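Local coordinates for putative L-alanine-DL-glutamate epimerase (Burkholderia xenovorans, PDB 3GO2), which probably acts as a racemase or epimerase of the mandelate racemase/muconate lactonizing enzyme family and binds magnesium ions, at residues I216-N221 with F239-V244. Numbering follows the deposited sequence.
Sequences ILLDLN and FDLFWV. With MG (magnesium ion), chain B.
Leu-217 packs its branched end against both aromatic side chains of 239-244. Its CD2 lies over one face of the Trp-243 indole, 3.7 Å from the centroid of the five-membered ring, a CH-pi contact, while CD1 packs against CB of Phe-242, which lies alongside and points the same way, at 3.5 Å. In Trp-243, chi1 of 78° swings the indole toward 216-221, and chi2 of 39° sets its plane so that a face meets CD2. Phe-242 N bonds to Ile-216 O at 2.9 Å; parallel pairing rests on Leu-218 and Val-244, with Leu-218 N donating to Trp-243 O at 3.0 Å. A water joins Ile-216 N to Asp-240 O. Across the sheet from Leu-217, Leu-218 and Val-244 point to the other face; beyond them, Leu-220 CD1 presses on Val-244 CG1 at 3.5 Å, a tight fit. Farther along, Asp-219 divides its carboxylate: OD2 binds magnesium at 2.3 Å, and OD1 accepts from Asn-221 N, above the carboxylate plane, in an Asx turn that probably helps to hold the group. Glu-269 binds the same ion; Glu-245 also belongs to the site. These adjacent barrel strands of the enolase-type C-terminal domain, linked through helix 226-235 as a beta-alpha-beta unit, are flanked by strands 161-168 and 265-267.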
loop_
_atom_site.group_PDB
_atom_site.type_symbol
_atom_site.label_atom_id
_atom_site.label_comp_id
_atom_site.label_asym_id
_atom_site.label_seq_id
_atom_site.Cartn_x
_atom_site.Cartn_y
_atom_site.Cartn_z
ATOM N N ILE A 216 -35.409 11.498 1.108
ATOM C CA ILE A 216 -34.809 12.820 1.244
ATOM C C ILE A 216 -33.302 12.698 0.987
ATOM O O ILE A 216 -32.630 11.863 1.592
ATOM C CB ILE A 216 -35.072 13.403 2.651
ATOM C CG1 ILE A 216 -36.577 13.709 2.805
ATOM C CG2 ILE A 216 -34.274 14.675 2.885
ATOM C CD1 ILE A 216 -36.978 14.135 4.200
ATOM N N LEU A 217 -32.815 13.512 0.057
ATOM C CA LEU A 217 -31.398 13.648 -0.269
ATOM C C LEU A 217 -30.917 14.961 0.338
ATOM O O LEU A 217 -31.656 15.960 0.353
ATOM C CB LEU A 217 -31.188 13.686 -1.792
ATOM C CG LEU A 217 -31.457 12.415 -2.602
ATOM C CD1 LEU A 217 -32.968 11.932 -2.581
ATOM C CD2 LEU A 217 -31.010 12.704 -4.019
ATOM N N LEU A 218 -29.667 14.980 0.805
ATOM C CA LEU A 218 -29.067 16.157 1.412
ATOM C C LEU A 218 -27.793 16.515 0.645
ATOM O O LEU A 218 -26.886 15.706 0.556
ATOM C CB LEU A 218 -28.734 15.930 2.877
ATOM C CG LEU A 218 -28.022 17.073 3.612
ATOM C CD1 LEU A 218 -28.858 18.384 3.618
ATOM C CD2 LEU A 218 -27.680 16.643 5.052
ATOM N N ASP A 219 -27.744 17.712 0.093
ATOM C CA ASP A 219 -26.555 18.171 -0.636
ATOM C C ASP A 219 -25.820 19.191 0.215
ATOM O O ASP A 219 -26.345 20.280 0.547
ATOM C CB ASP A 219 -26.996 18.773 -1.972
ATOM C CG ASP A 219 -25.865 19.005 -2.950
ATOM O OD1 ASP A 219 -24.676 18.843 -2.586
ATOM O OD2 ASP A 219 -26.188 19.392 -4.105
ATOM N N LEU A 220 -24.575 18.849 0.529
ATOM C CA LEU A 220 -23.677 19.722 1.256
ATOM C C LEU A 220 -22.684 20.477 0.383
ATOM O O LEU A 220 -21.924 21.309 0.889
ATOM C CB LEU A 220 -22.926 18.906 2.299
ATOM C CG LEU A 220 -23.801 18.103 3.239
ATOM C CD1 LEU A 220 -22.902 17.235 4.185
ATOM C CD2 LEU A 220 -24.755 19.030 4.038
ATOM N N ASN A 221 -22.690 20.193 -0.923
ATOM C CA ASN A 221 -21.796 20.827 -1.872
ATOM C C ASN A 221 -20.349 20.810 -1.324
ATOM O O ASN A 221 -19.892 19.766 -0.890
ATOM C CB ASN A 221 -22.291 22.222 -2.251
ATOM C CG ASN A 221 -23.573 22.198 -3.071
ATOM O OD1 ASN A 221 -23.550 22.082 -4.314
ATOM N ND2 ASN A 221 -24.673 22.310 -2.398
ATOM N N PHE A 239 -31.108 9.825 10.997
ATOM C CA PHE A 239 -32.016 10.239 9.937
ATOM C C PHE A 239 -31.999 9.257 8.792
ATOM O O PHE A 239 -30.965 8.665 8.488
ATOM C CB PHE A 239 -31.583 11.578 9.387
ATOM C CG PHE A 239 -32.194 12.712 10.061
ATOM C CD1 PHE A 239 -33.367 13.257 9.573
ATOM C CD2 PHE A 239 -31.602 13.246 11.193
ATOM C CE1 PHE A 239 -33.943 14.328 10.202
ATOM C CE2 PHE A 239 -32.164 14.320 11.830
ATOM C CZ PHE A 239 -33.330 14.868 11.338
ATOM N N ASP A 240 -33.133 9.082 8.135
ATOM C CA ASP A 240 -33.160 8.276 6.931
ATOM C C ASP A 240 -32.843 9.151 5.715
ATOM O O ASP A 240 -33.681 9.937 5.297
ATOM C CB ASP A 240 -34.534 7.639 6.772
ATOM C CG ASP A 240 -34.657 6.799 5.523
ATOM O OD1 ASP A 240 -33.643 6.234 5.057
ATOM O OD2 ASP A 240 -35.804 6.681 5.035
ATOM N N LEU A 241 -31.617 9.063 5.190
ATOM C CA LEU A 241 -31.228 9.859 4.017
ATOM C C LEU A 241 -30.827 8.972 2.843
ATOM O O LEU A 241 -30.008 8.057 2.980
ATOM C CB LEU A 241 -30.060 10.799 4.344
ATOM C CG LEU A 241 -30.327 11.793 5.479
ATOM C CD1 LEU A 241 -29.077 12.520 5.959
ATOM C CD2 LEU A 241 -31.375 12.795 5.006
ATOM N N PHE A 242 -31.380 9.284 1.683
ATOM C CA PHE A 242 -31.128 8.550 0.442
ATOM C C PHE A 242 -29.664 8.678 0.064
ATOM O O PHE A 242 -29.010 7.712 -0.313
ATOM C CB PHE A 242 -32.028 9.145 -0.631
ATOM C CG PHE A 242 -31.915 8.526 -1.988
ATOM C CD1 PHE A 242 -32.886 7.647 -2.446
ATOM C CD2 PHE A 242 -30.909 8.899 -2.862
ATOM C CE1 PHE A 242 -32.812 7.145 -3.728
ATOM C CE2 PHE A 242 -30.828 8.360 -4.135
ATOM C CZ PHE A 242 -31.790 7.506 -4.575
ATOM N N TRP A 243 -29.147 9.894 0.203
ATOM C CA TRP A 243 -27.732 10.135 0.127
ATOM C C TRP A 243 -27.373 11.447 0.816
ATOM O O TRP A 243 -28.224 12.337 0.989
ATOM C CB TRP A 243 -27.191 10.051 -1.311
ATOM C CG TRP A 243 -27.385 11.191 -2.286
ATOM C CD1 TRP A 243 -27.311 12.541 -2.041
ATOM C CD2 TRP A 243 -27.564 11.047 -3.691
ATOM N NE1 TRP A 243 -27.467 13.243 -3.209
ATOM C CE2 TRP A 243 -27.604 12.349 -4.246
ATOM C CE3 TRP A 243 -27.665 9.934 -4.555
ATOM C CZ2 TRP A 243 -27.776 12.567 -5.606
ATOM C CZ3 TRP A 243 -27.835 10.153 -5.897
ATOM C CH2 TRP A 243 -27.891 11.467 -6.423
ATOM N N VAL A 244 -26.091 11.568 1.158
ATOM C CA VAL A 244 -25.497 12.841 1.556
ATOM C C VAL A 244 -24.412 13.127 0.514
ATOM O O VAL A 244 -23.507 12.330 0.276
ATOM C CB VAL A 244 -24.875 12.806 2.947
ATOM C CG1 VAL A 244 -24.221 14.152 3.268
ATOM C CG2 VAL A 244 -25.912 12.444 3.972
HETATM MG MG MG B . -25.116 19.143 -6.121
HETATM O O HOH W 1 -34.893 9.244 2.770
HETATM O O HOH W 2 -23.193 18.606 -4.820
HETATM O O HOH W 3 -24.974 20.889 -6.478
#